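Endonuclease 8-like L720 (Acanthamoeba polyphaga mimivirus, PDB 4MB7) is an endonuclease VIII-like protein of the formamidopyrimidine-DNA glycosylase family, with a beta-rich part, an H2TH domain and a bound zinc ion. Local coordinates at residues I37-R42 with L55-K60; H19-I24 with M89-D94; Y190-L195 with D209-S214. One frame throughout, in Å; residues are numbered along the deposited sequence.

Contact 1 (I37-R42 with L55-K60); sequences IDYIIR and LISSNK
Asp38 brings its backbone O near Ser57 OG, 3.9 Å away, and turns its carboxylate elsewhere, to a salt bridge with Arg20. Tyr39 has the largest share of the buried surface among these residues. Its ring lies flat against Ser57, whose CB stands 3.6 Å from the ring centroid and only 5° off the normal, a CH-pi contact that a small residue such as serine permits. Leu55 C lies at the ring edge, in its plane, and Tyr39 CD2 is 3.8 Å from Leu55 CB. Beyond the ring Tyr39 OH touches Lys60 CB at 3.5 Å while bonding to the carbonyl of Pro61. One aromatic side chain thus serves both a buried apolar seat and a backbone acceptor. Nearby, a water bonded to Ser57 OG donates to Ile37 O; the extended lysine chain brings Lys60 NZ near the waters on that carbonyl, though its own bonds to them are weak. Ile40 and Ile56 form an antiparallel hydrogen-bonded pair: Ile40 N gives a short, nearly straight bond to Ile56 O (2.7 Å, 168°), and Ile56 N returns one to Ile40 O at 3.0 Å. Ile41 and Leu55 form the next, non-hydrogen-bonded pair; their side chains run side by side on the opposite face from Ile40 and Ile56, with Ile41 CG1 3.9 Å from Leu55 CD2. Arg42 offers its aliphatic part, CB and CD, to the branches of Ile56. With CG1 of Ile56 between the backbone N and the carbonyl carbon (chi1 66°), CD1 extends toward Arg42. Beta-branched isoleucine suits the extended backbone at 40, 41 and 56. The whole is the open end of an antiparallel beta hairpin, strands 40-47 and 50-56, prolonged by Tyr39 and followed by a type II turn from Ser57 to Lys60.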
loop_
_atom_site.group_PDB
_atom_site.type_symbol
_atom_site.label_atom_id
_atom_site.label_comp_id
_atom_site.label_asym_id
_atom_site.label_seq_id
_atom_site.Cartn_x
_atom_site.Cartn_y
_atom_site.Cartn_z
ATOM N N ILE A 37 7.567 23.928 -10.813
ATOM C CA ILE A 37 7.894 24.037 -12.234
ATOM C C ILE A 37 9.391 23.827 -12.462
ATOM O O ILE A 37 10.216 24.338 -11.703
ATOM C CB ILE A 37 7.460 25.405 -12.813
ATOM C CG1 ILE A 37 5.944 25.571 -12.714
ATOM C CG2 ILE A 37 7.897 25.543 -14.264
ATOM C CD1 ILE A 37 5.169 24.557 -13.523
ATOM N N ASP A 38 9.721 23.040 -13.487
ATOM C CA ASP A 38 11.104 22.775 -13.895
ATOM C C ASP A 38 11.912 21.922 -12.914
ATOM O O ASP A 38 13.123 21.769 -13.067
ATOM C CB ASP A 38 11.851 24.073 -14.226
ATOM C CG ASP A 38 11.272 24.783 -15.432
ATOM O OD1 ASP A 38 10.801 24.088 -16.360
ATOM O OD2 ASP A 38 11.281 26.031 -15.451
ATOM N N TYR A 39 11.240 21.364 -11.913
ATOM C CA TYR A 39 11.873 20.371 -11.057
ATOM C C TYR A 39 12.085 19.080 -11.843
ATOM O O TYR A 39 11.385 18.821 -12.822
ATOM C CB TYR A 39 11.025 20.102 -9.813
ATOM C CG TYR A 39 11.441 20.905 -8.600
ATOM C CD1 TYR A 39 11.119 22.252 -8.487
ATOM C CD2 TYR A 39 12.152 20.313 -7.565
ATOM C CE1 TYR A 39 11.499 22.988 -7.378
ATOM C CE2 TYR A 39 12.534 21.039 -6.453
ATOM C CZ TYR A 39 12.205 22.376 -6.365
ATOM O OH TYR A 39 12.583 23.104 -5.259
ATOM N N ILE A 40 13.054 18.281 -11.411
ATOM C CA ILE A 40 13.381 17.029 -12.079
ATOM C C ILE A 40 12.964 15.838 -11.222
ATOM O O ILE A 40 13.218 15.817 -10.018
ATOM C CB ILE A 40 14.893 16.921 -12.346
ATOM C CG1 ILE A 40 15.402 18.163 -13.080
ATOM C CG2 ILE A 40 15.213 15.658 -13.135
ATOM C CD1 ILE A 40 14.817 18.335 -14.452
ATOM N N ILE A 41 12.320 14.855 -11.843
ATOM C CA ILE A 41 12.004 13.607 -11.157
ATOM C C ILE A 41 13.285 12.810 -10.945
ATOM O O ILE A 41 13.852 12.265 -11.890
ATOM C CB ILE A 41 10.994 12.759 -11.949
ATOM C CG1 ILE A 41 9.655 13.493 -12.060
ATOM C CG2 ILE A 41 10.803 11.399 -11.292
ATOM C CD1 ILE A 41 8.576 12.696 -12.764
ATOM N N ARG A 42 13.742 12.754 -9.700
ATOM C CA ARG A 42 14.986 12.070 -9.378
ATOM C C ARG A 42 14.783 10.578 -9.133
ATOM O O ARG A 42 15.565 9.756 -9.609
ATOM C CB ARG A 42 15.652 12.719 -8.160
ATOM C CG ARG A 42 16.910 12.008 -7.674
ATOM C CD ARG A 42 17.968 11.926 -8.767
ATOM N NE ARG A 42 19.160 11.210 -8.317
ATOM C CZ ARG A 42 19.324 9.894 -8.408
ATOM N NH1 ARG A 42 18.371 9.139 -8.935
ATOM N NH2 ARG A 42 20.442 9.332 -7.972
ATOM N N LEU A 55 11.836 14.982 -5.928
ATOM C CA LEU A 55 12.006 16.035 -6.921
ATOM C C LEU A 55 13.185 16.930 -6.562
ATOM O O LEU A 55 13.293 17.403 -5.429
ATOM C CB LEU A 55 10.731 16.875 -7.029
ATOM C CG LEU A 55 9.435 16.137 -7.372
ATOM C CD1 LEU A 55 8.255 17.092 -7.321
ATOM C CD2 LEU A 55 9.528 15.477 -8.741
ATOM N N ILE A 56 14.069 17.154 -7.528
ATOM C CA ILE A 56 15.232 18.010 -7.319
ATOM C C ILE A 56 15.303 19.131 -8.354
ATOM O O ILE A 56 14.733 19.032 -9.439
ATOM C CB ILE A 56 16.551 17.208 -7.366
ATOM C CG1 ILE A 56 16.788 16.648 -8.770
ATOM C CG2 ILE A 56 16.543 16.091 -6.333
ATOM C CD1 ILE A 56 18.097 15.899 -8.918
ATOM N N SER A 57 16.011 20.198 -7.999
ATOM C CA SER A 57 16.253 21.310 -8.909
ATOM C C SER A 57 17.496 22.060 -8.443
ATOM O O SER A 57 17.704 22.240 -7.243
ATOM C CB SER A 57 15.044 22.247 -8.947
ATOM O OG SER A 57 15.160 23.192 -9.997
ATOM N N SER A 58 18.323 22.504 -9.376
ATOM C CA SER A 58 19.610 23.078 -9.007
ATOM C C SER A 58 19.460 24.323 -8.136
ATOM O O SER A 58 18.711 25.219 -8.459
ATOM C CB SER A 58 20.409 23.421 -10.266
ATOM O OG SER A 58 21.756 23.708 -9.956
ATOM N N ASN A 59 20.143 24.297 -7.005
ATOM C CA ASN A 59 20.179 25.406 -6.071
ATOM C C ASN A 59 18.848 25.724 -5.438
ATOM O O ASN A 59 18.604 26.814 -4.954
ATOM C CB ASN A 59 20.762 26.626 -6.728
ATOM C CG ASN A 59 22.218 26.752 -6.429
ATOM O OD1 ASN A 59 22.597 27.197 -5.347
ATOM N ND2 ASN A 59 23.047 26.296 -7.351
ATOM N N LYS A 60 18.008 24.717 -5.426
ATOM C CA LYS A 60 16.684 24.800 -4.821
ATOM C C LYS A 60 16.466 23.633 -3.860
ATOM O O LYS A 60 17.134 22.635 -3.974
ATOM C CB LYS A 60 15.601 24.747 -5.886
ATOM C CG LYS A 60 15.533 25.920 -6.840
ATOM C CD LYS A 60 14.188 25.906 -7.540
ATOM C CE LYS A 60 14.164 26.800 -8.758
ATOM N NZ LYS A 60 12.782 27.245 -9.051
HETATM O O HOH W 1 12.855 24.706 -10.805
HETATM O O HOH W 2 9.956 26.177 -9.759
#

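Contact 2 (H19-I24 with M89-D94)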
loop_
_atom_site.group_PDB
_atom_site.type_symbol
_atom_site.label_atom_id
_atom_site.label_comp_id
_atom_site.label_asym_id
_atom_site.label_seq_id
_atom_site.Cartn_x
_atom_site.Cartn_y
_atom_site.Cartn_z
ATOM N N HIS A 19 13.003 13.047 -15.938
ATOM C CA HIS A 19 12.299 14.007 -16.785
ATOM C C HIS A 19 11.883 15.262 -16.022
ATOM O O HIS A 19 11.672 15.226 -14.809
ATOM C CB HIS A 19 11.095 13.354 -17.470
ATOM C CG HIS A 19 11.474 12.376 -18.538
ATOM N ND1 HIS A 19 11.835 12.768 -19.810
ATOM C CD2 HIS A 19 11.564 11.025 -18.520
ATOM C CE1 HIS A 19 12.123 11.699 -20.531
ATOM N NE2 HIS A 19 11.966 10.630 -19.772
ATOM N N ARG A 20 11.772 16.369 -16.748
ATOM C CA ARG A 20 11.505 17.672 -16.151
ATOM C C ARG A 20 10.020 18.004 -16.147
ATOM O O ARG A 20 9.310 17.729 -17.114
ATOM C CB ARG A 20 12.277 18.756 -16.910
ATOM C CG ARG A 20 12.082 20.164 -16.373
ATOM C CD ARG A 20 12.968 21.159 -17.111
ATOM N NE ARG A 20 12.837 21.029 -18.560
ATOM C CZ ARG A 20 11.904 21.637 -19.285
ATOM N NH1 ARG A 20 11.011 22.423 -18.699
ATOM N NH2 ARG A 20 11.863 21.457 -20.598
ATOM N N ILE A 21 9.553 18.602 -15.055
ATOM C CA ILE A 21 8.174 19.065 -14.976
ATOM C C ILE A 21 7.998 20.361 -15.759
ATOM O O ILE A 21 8.590 21.386 -15.425
ATOM C CB ILE A 21 7.733 19.285 -13.519
ATOM C CG1 ILE A 21 7.721 17.954 -12.764
ATOM C CG2 ILE A 21 6.360 19.942 -13.475
ATOM C CD1 ILE A 21 7.459 18.092 -11.277
ATOM N N VAL A 22 7.178 20.307 -16.802
ATOM C CA VAL A 22 6.918 21.477 -17.632
ATOM C C VAL A 22 5.724 22.259 -17.095
ATOM O O VAL A 22 5.756 23.487 -17.016
ATOM C CB VAL A 22 6.669 21.078 -19.101
ATOM C CG1 VAL A 22 6.159 22.265 -19.904
ATOM C CG2 VAL A 22 7.944 20.522 -19.715
ATOM N N SER A 23 4.675 21.538 -16.720
ATOM C CA SER A 23 3.506 22.153 -16.108
ATOM C C SER A 23 2.930 21.234 -15.038
ATOM O O SER A 23 3.093 20.016 -15.099
ATOM C CB SER A 23 2.446 22.485 -17.165
ATOM O OG SER A 23 1.982 21.317 -17.814
ATOM N N ILE A 24 2.263 21.828 -14.055
ATOM C CA ILE A 24 1.696 21.077 -12.937
ATOM C C ILE A 24 0.522 21.853 -12.342
ATOM O O ILE A 24 0.588 23.074 -12.206
ATOM C CB ILE A 24 2.776 20.774 -11.867
ATOM C CG1 ILE A 24 2.178 20.034 -10.667
ATOM C CG2 ILE A 24 3.474 22.050 -11.421
ATOM C CD1 ILE A 24 3.226 19.476 -9.723
ATOM N N MET A 89 -4.382 16.061 -9.132
ATOM C CA MET A 89 -3.118 16.655 -9.552
ATOM C C MET A 89 -2.736 16.210 -10.958
ATOM O O MET A 89 -2.938 15.055 -11.332
ATOM C CB MET A 89 -1.999 16.320 -8.558
ATOM C CG MET A 89 -0.688 17.049 -8.824
ATOM S SD MET A 89 0.472 16.974 -7.439
ATOM C CE MET A 89 0.861 15.230 -7.394
ATOM N N ILE A 90 -2.190 17.143 -11.730
ATOM C CA ILE A 90 -1.785 16.893 -13.105
ATOM C C ILE A 90 -0.340 17.321 -13.290
ATOM O O ILE A 90 0.003 18.469 -13.033
ATOM C CB ILE A 90 -2.632 17.718 -14.093
ATOM C CG1 ILE A 90 -4.118 17.478 -13.851
ATOM C CG2 ILE A 90 -2.258 17.380 -15.527
ATOM C CD1 ILE A 90 -4.495 16.038 -13.951
ATOM N N ILE A 91 0.510 16.401 -13.731
ATOM C CA ILE A 91 1.897 16.744 -14.016
ATOM C C ILE A 91 2.269 16.395 -15.449
ATOM O O ILE A 91 2.289 15.224 -15.824
ATOM C CB ILE A 91 2.878 16.036 -13.063
ATOM C CG1 ILE A 91 2.563 16.389 -11.608
ATOM C CG2 ILE A 91 4.311 16.423 -13.405
ATOM C CD1 ILE A 91 3.557 15.822 -10.609
ATOM N N GLN A 92 2.554 17.417 -16.249
ATOM C CA GLN A 92 3.045 17.191 -17.605
ATOM C C GLN A 92 4.564 17.300 -17.657
ATOM O O GLN A 92 5.144 18.273 -17.173
ATOM C CB GLN A 92 2.410 18.166 -18.599
ATOM C CG GLN A 92 2.903 17.956 -20.026
ATOM C CD GLN A 92 2.042 18.646 -21.063
ATOM O OE1 GLN A 92 1.010 19.236 -20.742
ATOM N NE2 GLN A 92 2.462 18.570 -22.319
ATOM N N LEU A 93 5.203 16.295 -18.245
ATOM C CA LEU A 93 6.657 16.250 -18.323
ATOM C C LEU A 93 7.175 16.737 -19.678
ATOM O O LEU A 93 6.393 17.025 -20.584
ATOM C CB LEU A 93 7.149 14.833 -18.041
ATOM C CG LEU A 93 6.675 14.291 -16.689
ATOM C CD1 LEU A 93 7.039 12.829 -16.534
ATOM C CD2 LEU A 93 7.264 15.117 -15.554
ATOM N N ASP A 94 8.497 16.820 -19.809
ATOM C CA ASP A 94 9.124 17.348 -21.021
ATOM C C ASP A 94 8.976 16.444 -22.246
ATOM O O ASP A 94 9.189 16.886 -23.375
ATOM C CB ASP A 94 10.601 17.676 -20.772
ATOM C CG ASP A 94 11.366 16.516 -20.157
ATOM O OD1 ASP A 94 10.914 15.359 -20.284
ATOM O OD2 ASP A 94 12.427 16.765 -19.547
HETATM O O HOH W 3 13.846 19.252 -19.926
HETATM O O HOH W 4 -0.068 19.911 -16.017
#
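Met89, at the start of the segment, makes a loose touch on Ile24, its SD near the isoleucine CD1 on a side that Tyr29 of helix 27-32 also lines. Ile90 contributes its carbonyl oxygen, 3.1 Å from Ile24 CA in a CA-H...O contact; a water donates weakly to the same oxygen and also bonds Ser23 OG. Ile91 packs beside Ile24, Ile91 CG1 to Ile24 CD1 at 3.7 Å, both chains pointing the same way. With CG1 beside the backbone N (chi1 -58°), CG2 of Ile91 is left anti to that nitrogen and touches Ile21 CG1, so one beta-branched residue fills two places in the apolar face. Gln92 stands opposite a classic beta bulge: its carbonyl O accepts Val22 N at 2.9 Å and, more weakly, Ser23 N, while Gln92 N binds Ser23 O. Ser23 OG packs against Gln92 CB; both residues are partly exposed, where their polar ends can meet solvent. Leu93 places CD2 against Ile21 CG1 and also leans on Ile41 of the neighbouring hairpin. Asp94 ends the segment with a carboxylate shared between two donors. Its OD1 takes His19 ND1 at 2.8 Å through the syn lone pair, with ring and carboxylate planes 76° apart. Its OD2 is approached by Arg20 N from above the carboxylate plane, 2.9 Å away. These bonds fix the rotation of the carboxylate. The two N-H donors probably favour its charged form, while the Arg20 guanidinium, salt-bridged to Asp38, adds at most a longer-range charge effect.

Contact 3 (Y190-L195 with D209-S214); sequences YDCKIL and DCLCNS
Cys192 SG enters the side of helix 205-230 and meets three of its residues at once. Lying anti to its own carbonyl carbon (chi1 -58°), the sulfur projects from the end of helix 182-191 to within 3.5 Å of Cys210 SG, far longer than a disulfide, so the two cysteines pack as apolar, polarisable atoms. Cys192 SG also lies 3.4 Å from Cys210 O. The same sulfur is 3.6 Å from Ser214 CB and 3.9 Å from Leu211 CD2. A compact side chain fits so close an approach, where the backbones come within 6.4 Å between Cys192 CA and Leu211 CA. Cys210 answers with its SG anti to the backbone N (chi1 -166°), a torsion that turns it across to the other sulfur. To one side of this group, Ile194 and Leu211 reach toward each other tip to tip, CD1 of the isoleucine 3.8 Å from CG of the leucine; the extended outer arm of Ile194 delivers that methyl. Met207 lies against both Cys192 and Ile194, continuing the apolar surface. Toward the other side the contact becomes polar. Ser214 OG donates to Asp191 OD2 at 2.9 Å, and Asp191 OD2 receives it on its anti lone pair, the side away from OD1. This buried hydroxyl gains a charged acceptor, while the carboxylate is also held by Arg240 through OD1 and Lys217 through OD2, a cationic setting that would favour its ionised form. Lys193, with positive phi, is the C-prime residue that lets the chain leave the helix and brings Ile194 back to the interface. A Schellman motif thus ends helix 182-191, and the residues at that end pack on the long helix 205-230, inside the H2TH domain of this glycosylase family.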
loop_
_atom_site.group_PDB
_atom_site.type_symbol
_atom_site.label_atom_id
_atom_site.label_comp_id
_atom_site.label_asym_id
_atom_site.label_seq_id
_atom_site.Cartn_x
_atom_site.Cartn_y
_atom_site.Cartn_z
ATOM N N TYR A 190 -8.765 -16.971 6.255
ATOM C CA TYR A 190 -9.546 -18.127 5.835
ATOM C C TYR A 190 -8.642 -19.252 5.345
ATOM O O TYR A 190 -8.889 -20.423 5.621
ATOM C CB TYR A 190 -10.553 -17.771 4.740
ATOM C CG TYR A 190 -11.253 -19.001 4.212
ATOM C CD1 TYR A 190 -12.247 -19.623 4.955
ATOM C CD2 TYR A 190 -10.899 -19.560 2.990
ATOM C CE1 TYR A 190 -12.880 -20.757 4.493
ATOM C CE2 TYR A 190 -11.530 -20.699 2.518
ATOM C CZ TYR A 190 -12.520 -21.292 3.277
ATOM O OH TYR A 190 -13.157 -22.423 2.822
ATOM N N ASP A 191 -7.599 -18.880 4.611
ATOM C CA ASP A 191 -6.649 -19.841 4.061
ATOM C C ASP A 191 -5.958 -20.629 5.177
ATOM O O ASP A 191 -5.577 -21.785 4.990
ATOM C CB ASP A 191 -5.611 -19.110 3.207
ATOM C CG ASP A 191 -4.824 -20.044 2.308
ATOM O OD1 ASP A 191 -5.347 -21.122 1.958
ATOM O OD2 ASP A 191 -3.685 -19.688 1.940
ATOM N N CYS A 192 -5.812 -19.997 6.337
ATOM C CA CYS A 192 -5.129 -20.613 7.467
ATOM C C CYS A 192 -6.097 -21.073 8.555
ATOM O O CYS A 192 -5.668 -21.478 9.634
ATOM C CB CYS A 192 -4.106 -19.644 8.061
ATOM S SG CYS A 192 -2.857 -19.078 6.885
ATOM N N LYS A 193 -7.394 -20.998 8.265
ATOM C CA LYS A 193 -8.436 -21.449 9.188
ATOM C C LYS A 193 -8.333 -20.789 10.560
ATOM O O LYS A 193 -8.504 -21.441 11.589
ATOM C CB LYS A 193 -8.409 -22.977 9.323
ATOM C CG LYS A 193 -8.831 -23.710 8.059
ATOM C CD LYS A 193 -8.460 -25.186 8.112
ATOM C CE LYS A 193 -9.085 -25.878 9.312
ATOM N NZ LYS A 193 -10.575 -25.832 9.291
ATOM N N ILE A 194 -8.047 -19.492 10.567
ATOM C CA ILE A 194 -7.920 -18.745 11.813
ATOM C C ILE A 194 -9.066 -17.751 11.966
ATOM O O ILE A 194 -9.360 -16.982 11.050
ATOM C CB ILE A 194 -6.579 -17.987 11.877
ATOM C CG1 ILE A 194 -5.410 -18.970 11.806
ATOM C CG2 ILE A 194 -6.497 -17.144 13.144
ATOM C CD1 ILE A 194 -4.053 -18.308 11.883
ATOM N N LEU A 195 -9.718 -17.776 13.125
ATOM C CA LEU A 195 -10.811 -16.853 13.409
ATOM C C LEU A 195 -10.269 -15.434 13.560
ATOM O O LEU A 195 -9.327 -15.208 14.319
ATOM C CB LEU A 195 -11.546 -17.273 14.682
ATOM C CG LEU A 195 -12.888 -16.591 14.960
ATOM C CD1 LEU A 195 -13.924 -17.012 13.929
ATOM C CD2 LEU A 195 -13.371 -16.898 16.370
ATOM N N ASP A 209 3.647 -18.319 11.079
ATOM C CA ASP A 209 4.435 -18.623 9.895
ATOM C C ASP A 209 3.479 -18.949 8.758
ATOM O O ASP A 209 3.697 -18.558 7.613
ATOM C CB ASP A 209 5.372 -19.801 10.161
ATOM C CG ASP A 209 6.227 -20.151 8.959
ATOM O OD1 ASP A 209 7.266 -19.488 8.754
ATOM O OD2 ASP A 209 5.864 -21.090 8.222
ATOM N N CYS A 210 2.404 -19.656 9.097
ATOM C CA CYS A 210 1.377 -20.023 8.133
ATOM C C CYS A 210 0.707 -18.785 7.533
ATOM O O CYS A 210 0.480 -18.717 6.325
ATOM C CB CYS A 210 0.332 -20.918 8.798
ATOM S SG CYS A 210 -0.771 -21.760 7.650
ATOM N N LEU A 211 0.396 -17.811 8.386
ATOM C CA LEU A 211 -0.230 -16.564 7.945
ATOM C C LEU A 211 0.653 -15.772 6.986
ATOM O O LEU A 211 0.175 -15.241 5.983
ATOM C CB LEU A 211 -0.594 -15.688 9.147
ATOM C CG LEU A 211 -1.980 -15.892 9.757
ATOM C CD1 LEU A 211 -2.180 -14.971 10.951
ATOM C CD2 LEU A 211 -3.056 -15.654 8.708
ATOM N N CYS A 212 1.941 -15.690 7.304
ATOM C CA CYS A 212 2.883 -14.951 6.470
ATOM C C CYS A 212 3.048 -15.599 5.102
ATOM O O CYS A 212 3.120 -14.909 4.088
ATOM C CB CYS A 212 4.238 -14.827 7.168
ATOM S SG CYS A 212 4.185 -13.852 8.685
ATOM N N ASN A 213 3.108 -16.927 5.075
ATOM C CA ASN A 213 3.201 -17.651 3.814
ATOM C C ASN A 213 1.945 -17.458 2.973
ATOM O O ASN A 213 2.019 -17.299 1.755
ATOM C CB ASN A 213 3.452 -19.140 4.055
ATOM C CG ASN A 213 4.850 -19.419 4.585
ATOM O OD1 ASN A 213 5.018 -19.955 5.676
ATOM N ND2 ASN A 213 5.859 -19.061 3.804
ATOM N N SER A 214 0.794 -17.466 3.637
ATOM C CA SER A 214 -0.485 -17.271 2.967
ATOM C C SER A 214 -0.587 -15.874 2.369
ATOM O O SER A 214 -1.009 -15.712 1.226
ATOM C CB SER A 214 -1.640 -17.506 3.942
ATOM O OG SER A 214 -2.888 -17.255 3.319
#

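Contacts 1 and 2 are neighbours, their centres 11 Å apart, and along the chain contact 1 is nested within the loop that contact 2 closes. They belong to two different four-stranded antiparallel sheets, strands 40-47 and 50-56 in one and 21-25 and 89-93 in the other, tied together where Asp38 meets Arg20 in a salt bridge and Ile37 packs on Ile24. Contact 3 comes later in sequence, its centre about 45 Å from that of contact 1 and 44 Å from that of contact 2, on the other side of the chain's centre and wholly helical or loop in character. The three therefore sample two separate parts of the protein: the paired sheets and the H2TH domain.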